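Local coordinates for capsid protein (Macrobrachium rosenbergii nodavirus, PDB 5YKV) that forms part of the viral shell of a prawn nodavirus, this fragment being a beta-rich domain that probably belongs to the surface protrusions, at residues Tyr29-Thr34 against Phe98-Asp103; Thr2-Ser7 against Arg119-Asn124. All coordinates share one frame; numbering follows the deposited sequence.

Interaction 1 of 2, residues Tyr29-Thr34 against Phe98-Asp103; sequences YTQDIT and FTLVTD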
ATOM      1  N   TYR B  29     -16.302  12.484  -9.354  1.00 35.00           N
ATOM      2  CA  TYR B  29     -15.693  12.562 -10.686  1.00 32.49           C
ATOM      3  C   TYR B  29     -14.923  11.270 -10.986  1.00 32.99           C
ATOM      4  O   TYR B  29     -14.737  10.428 -10.122  1.00 35.03           O
ATOM      5  CB  TYR B  29     -14.794  13.801 -10.799  1.00 31.50           C
ATOM      6  CG  TYR B  29     -13.655  13.942  -9.811  1.00 31.77           C
ATOM      7  CD1 TYR B  29     -13.869  14.304  -8.482  1.00 30.99           C
ATOM      8  CD2 TYR B  29     -12.343  13.833 -10.229  1.00 30.37           C
ATOM      9  CE1 TYR B  29     -12.815  14.511  -7.604  1.00 28.70           C
ATOM     10  CE2 TYR B  29     -11.279  13.982  -9.354  1.00 28.94           C
ATOM     11  CZ  TYR B  29     -11.506  14.342  -8.033  1.00 30.34           C
ATOM     12  OH  TYR B  29     -10.435  14.510  -7.169  1.00 26.59           O
ATOM     13  N   THR B  30     -14.471  11.128 -12.233  1.00 34.69           N
ATOM     14  CA  THR B  30     -13.749   9.936 -12.663  1.00 34.00           C
ATOM     15  C   THR B  30     -12.334  10.301 -13.101  1.00 32.40           C
ATOM     16  O   THR B  30     -12.023  11.450 -13.353  1.00 34.01           O
ATOM     17  CB  THR B  30     -14.500   9.197 -13.779  1.00 34.35           C
ATOM     18  OG1 THR B  30     -14.523  10.038 -14.928  1.00 31.55           O
ATOM     19  CG2 THR B  30     -15.912   8.824 -13.387  1.00 32.21           C
ATOM     20  N   GLN B  31     -11.487   9.275 -13.140  1.00 30.35           N
ATOM     21  CA  GLN B  31     -10.145   9.357 -13.656  1.00 30.48           C
ATOM     22  C   GLN B  31      -9.812   8.001 -14.288  1.00 32.89           C
ATOM     23  O   GLN B  31     -10.155   6.939 -13.732  1.00 31.82           O
ATOM     24  CB  GLN B  31      -9.151   9.653 -12.543  1.00 30.01           C
ATOM     25  CG  GLN B  31      -7.709   9.781 -13.013  1.00 29.52           C
ATOM     26  CD  GLN B  31      -6.839  10.390 -11.936  1.00 31.87           C
ATOM     27  OE1 GLN B  31      -7.336  11.054 -11.019  1.00 29.36           O
ATOM     28  NE2 GLN B  31      -5.533  10.157 -12.023  1.00 25.53           N
ATOM     29  N   ASP B  32      -9.184   8.068 -15.460  1.00 33.19           N
ATOM     30  CA  ASP B  32      -8.767   6.914 -16.213  1.00 37.77           C
ATOM     31  C   ASP B  32      -7.280   6.755 -15.972  1.00 35.16           C
ATOM     32  O   ASP B  32      -6.544   7.682 -16.213  1.00 35.54           O
ATOM     33  CB  ASP B  32      -9.042   7.095 -17.706  1.00 39.40           C
ATOM     34  CG  ASP B  32     -10.524   7.075 -18.070  1.00 45.45           C
ATOM     35  OD1 ASP B  32     -11.352   6.587 -17.246  1.00 45.52           O
ATOM     36  OD2 ASP B  32     -10.845   7.527 -19.189  1.00 50.14           O
ATOM     37  N   ILE B  33      -6.870   5.609 -15.429  1.00 37.12           N
ATOM     38  CA  ILE B  33      -5.464   5.264 -15.406  1.00 34.20           C
ATOM     39  C   ILE B  33      -5.190   4.502 -16.695  1.00 34.54           C
ATOM     40  O   ILE B  33      -5.863   3.520 -16.986  1.00 30.95           O
ATOM     41  CB  ILE B  33      -5.050   4.447 -14.171  1.00 33.61           C
ATOM     42  CG1 ILE B  33      -5.346   5.195 -12.870  1.00 37.90           C
ATOM     43  CG2 ILE B  33      -3.580   4.096 -14.253  1.00 33.73           C
ATOM     44  CD1 ILE B  33      -4.892   4.459 -11.603  1.00 36.81           C
ATOM     45  N   THR B  34      -4.133   4.931 -17.377  1.00 37.80           N
ATOM     46  CA  THR B  34      -3.797   4.482 -18.692  1.00 39.79           C
ATOM     47  C   THR B  34      -2.405   3.831 -18.669  1.00 36.95           C
ATOM     48  O   THR B  34      -1.681   3.930 -17.671  1.00 31.30           O
ATOM     49  CB  THR B  34      -3.896   5.695 -19.624  1.00 42.96           C
ATOM     50  OG1 THR B  34      -4.252   5.207 -20.910  1.00 62.41           O
ATOM     51  CG2 THR B  34      -2.610   6.487 -19.696  1.00 42.23           C
ATOM     52  N   PHE B  98     -11.704   4.919 -12.448  1.00 29.31           N
ATOM     53  CA  PHE B  98     -12.051   5.003 -11.030  1.00 28.76           C
ATOM     54  C   PHE B  98     -12.985   6.180 -10.779  1.00 28.85           C
ATOM     55  O   PHE B  98     -12.978   7.162 -11.538  1.00 29.98           O
ATOM     56  CB  PHE B  98     -10.797   5.122 -10.168  1.00 29.78           C
ATOM     57  CG  PHE B  98      -9.831   3.983 -10.346  1.00 28.82           C
ATOM     58  CD1 PHE B  98      -9.002   3.939 -11.456  1.00 29.03           C
ATOM     59  CD2 PHE B  98      -9.764   2.958  -9.418  1.00 28.49           C
ATOM     60  CE1 PHE B  98      -8.130   2.870 -11.642  1.00 32.80           C
ATOM     61  CE2 PHE B  98      -8.865   1.915  -9.587  1.00 30.26           C
ATOM     62  CZ  PHE B  98      -8.066   1.852 -10.714  1.00 30.01           C
ATOM     63  N   THR B  99     -13.761   6.069  -9.693  1.00 26.42           N
ATOM     64  CA  THR B  99     -14.684   7.137  -9.257  1.00 30.17           C
ATOM     65  C   THR B  99     -14.137   7.715  -7.943  1.00 30.77           C
ATOM     66  O   THR B  99     -13.858   6.975  -7.008  1.00 31.62           O
ATOM     67  CB  THR B  99     -16.131   6.613  -9.164  1.00 29.54           C
ATOM     68  OG1 THR B  99     -16.559   6.341 -10.497  1.00 32.03           O
ATOM     69  CG2 THR B  99     -17.126   7.573  -8.551  1.00 28.75           C
ATOM     70  N   LEU B 100     -13.920   9.033  -7.935  1.00 30.00           N
ATOM     71  CA  LEU B 100     -13.415   9.746  -6.809  1.00 31.05           C
ATOM     72  C   LEU B 100     -14.570  10.557  -6.222  1.00 32.02           C
ATOM     73  O   LEU B 100     -15.288  11.253  -6.941  1.00 29.36           O
ATOM     74  CB  LEU B 100     -12.278  10.673  -7.244  1.00 33.75           C
ATOM     75  CG  LEU B 100     -11.029   9.989  -7.799  1.00 35.32           C
ATOM     76  CD1 LEU B 100     -11.180   9.674  -9.284  1.00 35.99           C
ATOM     77  CD2 LEU B 100      -9.792  10.850  -7.577  1.00 34.41           C
ATOM     78  N   VAL B 101     -14.761  10.419  -4.911  1.00 32.13           N
ATOM     79  CA  VAL B 101     -15.736  11.211  -4.169  1.00 31.95           C
ATOM     80  C   VAL B 101     -14.915  11.979  -3.127  1.00 31.57           C
ATOM     81  O   VAL B 101     -14.256  11.378  -2.286  1.00 32.99           O
ATOM     82  CB  VAL B 101     -16.841  10.336  -3.535  1.00 31.11           C
ATOM     83  CG1 VAL B 101     -17.798  11.165  -2.681  1.00 29.69           C
ATOM     84  CG2 VAL B 101     -17.609   9.534  -4.584  1.00 30.18           C
ATOM     85  N   THR B 102     -14.928  13.306  -3.235  1.00 30.93           N
ATOM     86  CA  THR B 102     -14.131  14.170  -2.384  1.00 31.42           C
ATOM     87  C   THR B 102     -15.046  15.127  -1.601  1.00 31.80           C
ATOM     88  O   THR B 102     -16.103  15.592  -2.090  1.00 31.63           O
ATOM     89  CB  THR B 102     -13.098  14.929  -3.233  1.00 32.13           C
ATOM     90  OG1 THR B 102     -13.827  15.669  -4.208  1.00 29.63           O
ATOM     91  CG2 THR B 102     -12.101  14.029  -3.929  1.00 32.08           C
ATOM     92  N   ASP B 103     -14.593  15.427  -0.382  1.00 32.33           N
ATOM     93  CA  ASP B 103     -15.236  16.293   0.596  1.00 30.01           C
ATOM     94  C   ASP B 103     -14.124  16.978   1.389  1.00 28.86           C
ATOM     95  O   ASP B 103     -13.608  16.438   2.347  1.00 31.84           O
ATOM     96  CB  ASP B 103     -16.201  15.497   1.466  1.00 34.94           C
ATOM     97  CG  ASP B 103     -17.020  16.313   2.470  1.00 38.61           C
ATOM     98  OD1 ASP B 103     -16.611  17.447   2.799  1.00 35.42           O
ATOM     99  OD2 ASP B 103     -18.066  15.786   2.923  1.00 47.12           O
TER

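Interaction 2 of 2, residues Thr2-Ser7 against Arg119-Asn124; sequences TPVEVS and RAIVGN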
ATOM      1  N   THR B   2       5.688 -16.092 -24.386  1.00 68.44           N
ATOM      2  CA  THR B   2       6.027 -17.152 -23.421  1.00 63.55           C
ATOM      3  C   THR B   2       5.665 -16.711 -22.009  1.00 53.46           C
ATOM      4  O   THR B   2       6.236 -15.762 -21.475  1.00 53.95           O
ATOM      5  CB  THR B   2       7.512 -17.532 -23.389  1.00 64.28           C
ATOM      6  OG1 THR B   2       8.057 -17.452 -24.702  1.00 70.80           O
ATOM      7  CG2 THR B   2       7.708 -18.926 -22.831  1.00 63.24           C
ATOM      8  N   PRO B   3       4.732 -17.421 -21.350  1.00 47.24           N
ATOM      9  CA  PRO B   3       4.342 -17.104 -19.975  1.00 44.68           C
ATOM     10  C   PRO B   3       5.533 -17.223 -19.014  1.00 43.47           C
ATOM     11  O   PRO B   3       6.391 -18.055 -19.236  1.00 48.88           O
ATOM     12  CB  PRO B   3       3.275 -18.160 -19.651  1.00 43.64           C
ATOM     13  CG  PRO B   3       2.765 -18.615 -21.003  1.00 44.23           C
ATOM     14  CD  PRO B   3       3.975 -18.549 -21.912  1.00 45.09           C
ATOM     15  N   VAL B   4       5.600 -16.339 -18.012  1.00 41.33           N
ATOM     16  CA  VAL B   4       6.576 -16.415 -16.940  1.00 37.78           C
ATOM     17  C   VAL B   4       6.157 -17.583 -16.042  1.00 37.97           C
ATOM     18  O   VAL B   4       5.002 -17.645 -15.621  1.00 33.26           O
ATOM     19  CB  VAL B   4       6.633 -15.096 -16.137  1.00 40.51           C
ATOM     20  CG1 VAL B   4       7.435 -15.252 -14.838  1.00 37.70           C
ATOM     21  CG2 VAL B   4       7.190 -13.947 -16.967  1.00 37.98           C
ATOM     22  N   GLU B   5       7.092 -18.479 -15.721  1.00 41.21           N
ATOM     23  CA  GLU B   5       6.769 -19.654 -14.895  1.00 43.11           C
ATOM     24  C   GLU B   5       6.442 -19.223 -13.461  1.00 38.78           C
ATOM     25  O   GLU B   5       6.976 -18.249 -12.954  1.00 37.12           O
ATOM     26  CB  GLU B   5       7.920 -20.657 -14.907  1.00 50.41           C
ATOM     27  CG  GLU B   5       7.802 -21.694 -16.002  1.00 61.57           C
ATOM     28  CD  GLU B   5       9.038 -22.571 -16.124  1.00 76.20           C
ATOM     29  OE1 GLU B   5       9.470 -22.848 -17.267  1.00 78.76           O
ATOM     30  OE2 GLU B   5       9.569 -22.976 -15.065  1.00 90.45           O
ATOM     31  N   VAL B   6       5.578 -19.995 -12.805  1.00 39.81           N
ATOM     32  CA  VAL B   6       5.144 -19.703 -11.463  1.00 39.67           C
ATOM     33  C   VAL B   6       6.348 -19.637 -10.503  1.00 41.22           C
ATOM     34  O   VAL B   6       6.394 -18.773  -9.640  1.00 38.20           O
ATOM     35  CB  VAL B   6       4.084 -20.711 -10.990  1.00 43.51           C
ATOM     36  CG1 VAL B   6       3.820 -20.525  -9.507  1.00 54.74           C
ATOM     37  CG2 VAL B   6       2.788 -20.588 -11.775  1.00 42.28           C
ATOM     38  N   SER B   7       7.343 -20.515 -10.661  1.00 39.30           N
ATOM     39  CA  SER B   7       8.541 -20.489  -9.800  1.00 40.51           C
ATOM     40  C   SER B   7       9.282 -19.145  -9.907  1.00 37.81           C
ATOM     41  O   SER B   7      10.147 -18.841  -9.076  1.00 34.15           O
ATOM     42  CB  SER B   7       9.480 -21.632 -10.139  1.00 43.51           C
ATOM     43  OG  SER B   7      10.400 -21.248 -11.153  1.00 44.93           O
ATOM     44  N   ARG B 119       1.590  -5.318  -9.393  1.00 31.54           N
ATOM     45  CA  ARG B 119       1.398  -6.298 -10.482  1.00 34.40           C
ATOM     46  C   ARG B 119       2.261  -7.542 -10.195  1.00 33.07           C
ATOM     47  O   ARG B 119       3.475  -7.453 -10.083  1.00 33.23           O
ATOM     48  CB  ARG B 119       1.846  -5.631 -11.789  1.00 36.88           C
ATOM     49  CG  ARG B 119       1.795  -6.483 -13.049  1.00 39.87           C
ATOM     50  CD  ARG B 119       2.525  -5.810 -14.219  1.00 41.96           C
ATOM     51  NE  ARG B 119       2.681  -6.735 -15.338  1.00 42.74           N
ATOM     52  CZ  ARG B 119       3.737  -6.802 -16.145  1.00 45.72           C
ATOM     53  NH1 ARG B 119       3.846  -7.797 -17.015  1.00 47.76           N
ATOM     54  NH2 ARG B 119       4.678  -5.876 -16.083  1.00 40.19           N
ATOM     55  N   ALA B 120       1.630  -8.702 -10.035  1.00 29.21           N
ATOM     56  CA  ALA B 120       2.346  -9.959 -10.028  1.00 29.96           C
ATOM     57  C   ALA B 120       2.816 -10.241 -11.461  1.00 29.79           C
ATOM     58  O   ALA B 120       2.029 -10.167 -12.387  1.00 29.93           O
ATOM     59  CB  ALA B 120       1.439 -11.036  -9.507  1.00 31.38           C
ATOM     60  N   ILE B 121       4.128 -10.421 -11.642  1.00 31.97           N
ATOM     61  CA  ILE B 121       4.721 -10.786 -12.905  1.00 33.32           C
ATOM     62  C   ILE B 121       4.833 -12.309 -12.913  1.00 35.55           C
ATOM     63  O   ILE B 121       5.749 -12.890 -12.313  1.00 34.17           O
ATOM     64  CB  ILE B 121       6.059 -10.061 -13.088  1.00 37.99           C
ATOM     65  CG1 ILE B 121       5.831  -8.551 -12.971  1.00 39.74           C
ATOM     66  CG2 ILE B 121       6.710 -10.451 -14.416  1.00 39.27           C
ATOM     67  CD1 ILE B 121       6.999  -7.697 -13.396  1.00 43.09           C
ATOM     68  N   VAL B 122       3.804 -12.920 -13.501  1.00 35.34           N
ATOM     69  CA  VAL B 122       3.626 -14.341 -13.579  1.00 33.22           C
ATOM     70  C   VAL B 122       2.672 -14.646 -14.745  1.00 33.95           C
ATOM     71  O   VAL B 122       1.779 -13.842 -15.093  1.00 32.66           O
ATOM     72  CB  VAL B 122       3.081 -14.881 -12.242  1.00 33.76           C
ATOM     73  CG1 VAL B 122       1.620 -14.522 -12.050  1.00 35.50           C
ATOM     74  CG2 VAL B 122       3.267 -16.392 -12.116  1.00 34.83           C
ATOM     75  N   GLY B 123       2.838 -15.816 -15.367  1.00 33.50           N
ATOM     76  CA  GLY B 123       2.043 -16.108 -16.541  1.00 32.17           C
ATOM     77  C   GLY B 123       2.198 -15.001 -17.572  1.00 29.47           C
ATOM     78  O   GLY B 123       3.288 -14.612 -17.874  1.00 26.38           O
ATOM     79  N   ASN B 124       1.081 -14.492 -18.094  1.00 31.11           N
ATOM     80  CA  ASN B 124       1.090 -13.384 -19.019  1.00 31.23           C
ATOM     81  C   ASN B 124       0.582 -12.124 -18.295  1.00 34.42           C
ATOM     82  O   ASN B 124       0.214 -11.151 -18.931  1.00 31.76           O
ATOM     83  CB  ASN B 124       0.240 -13.715 -20.257  1.00 33.78           C
ATOM     84  CG  ASN B 124       0.918 -14.627 -21.273  1.00 34.24           C
ATOM     85  OD1 ASN B 124       2.140 -14.655 -21.405  1.00 41.10           O
ATOM     86  ND2 ASN B 124       0.132 -15.385 -22.014  1.00 30.32           N
TER

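Interaction 1 of 2, residues Tyr29-Thr34 against Phe98-Asp103
Y29 and L100 exchange two backbone hydrogen bonds, Y29 N to L100 O at 2.9 Å and L100 N to Y29 O at 2.7 Å. Two residues on, Q31 and F98 do the same: F98 N to Q31 O is nearly straight, at 169°, and Q31 N returns a bond to F98 O. Between them sits T30 opposite T99, a non-hydrogen-bonded pair where the T30 CA–H leans on F98 O (CA to O 3.1 Å). This is regular antiparallel pairing of strand 26-33 onto strand 96-104, the last two strands in the 5-4-7-2 half of a jelly-roll beta-sandwich.

Apolar contacts gather on the face carrying Y29, Q31, F98 and L100. With CG between backbone N and carbonyl carbon (chi1 58°), the Y29 ring swings across to L100, whose CB sits 3.9 Å from the ring centroid, a CH-pi contact. T102 closes the ring's edge, its OG1 in the ring plane and hydrogen-bonded to Q27 O, its CG2 against Y29 OH. Farther along, I33 CD1 approaches F98 CE1 obliquely at 3.6 Å; W19 and F88 also meet the F98 ring edge-to-face.

Y29 OH bonds V20 O; the Q31 amide grips V20 N through OE1 and N18 O through NE2.

Interaction 2 of 2, residues Thr2-Ser7 against Arg119-Asn124
A single antiparallel bridge, V4 with G123, joins the N-terminal segment ahead of strand 10-18 to the tail that follows strand 114-121, close to both chain ends. Two main-chain bonds make it. G123 N reaches V4 O at 2.8 Å, in the carbonyl plane and on a lone pair, while V4 N approaches G123 O at 2.9 Å from a direction tilted 29° out of that carbonyl's plane. G123 O also takes a CA–H contact from P3 CA. The backbone of G123 has phi 54°, a shape glycine adopts readily.

Side chains add a thin, mostly apolar layer. With its CG1 anti to the backbone N, V4 lays that methyl 3.8 Å from I121 O, and its CG2 looks across to I121 CG2. Further toward V6, V122 CG2 comes 3.9 Å from V6 CA. N124 lies alongside P3, pointing the same way, its OD1 3.6 Å from P3 CA.

The second subunit borders this region: V6 packs on G123 of that subunit, V122 on its L9, and A120 N donates to its Y11 OH. With both bonds supplied by the main chain and the side chains meeting mainly through methyls and the proline ring, the N124 amide oxygen beside it, the pairing rests on backbone shape more than on side-chain polarity, and leaves V6 and V122 placed to serve the dimer contact too.

Interactions 1 and 2 lie on opposite sides of the chain's centre, their own centres 30 Å apart and their nearest atoms about 11 Å apart, without touching. Both belong to one antiparallel strand order that folds as a jelly roll: interaction 1 joins strand 26-33 to strand 96-104 at one end of it, whereas interaction 2 lies by strands 114-121 and 10-18 at the other. Along the chain, 2-7 comes first and 119-124 last, with both segments of interaction 1 between them. One contact thus seals a strand pair within the subunit, while the other brings the termini together beside the second subunit.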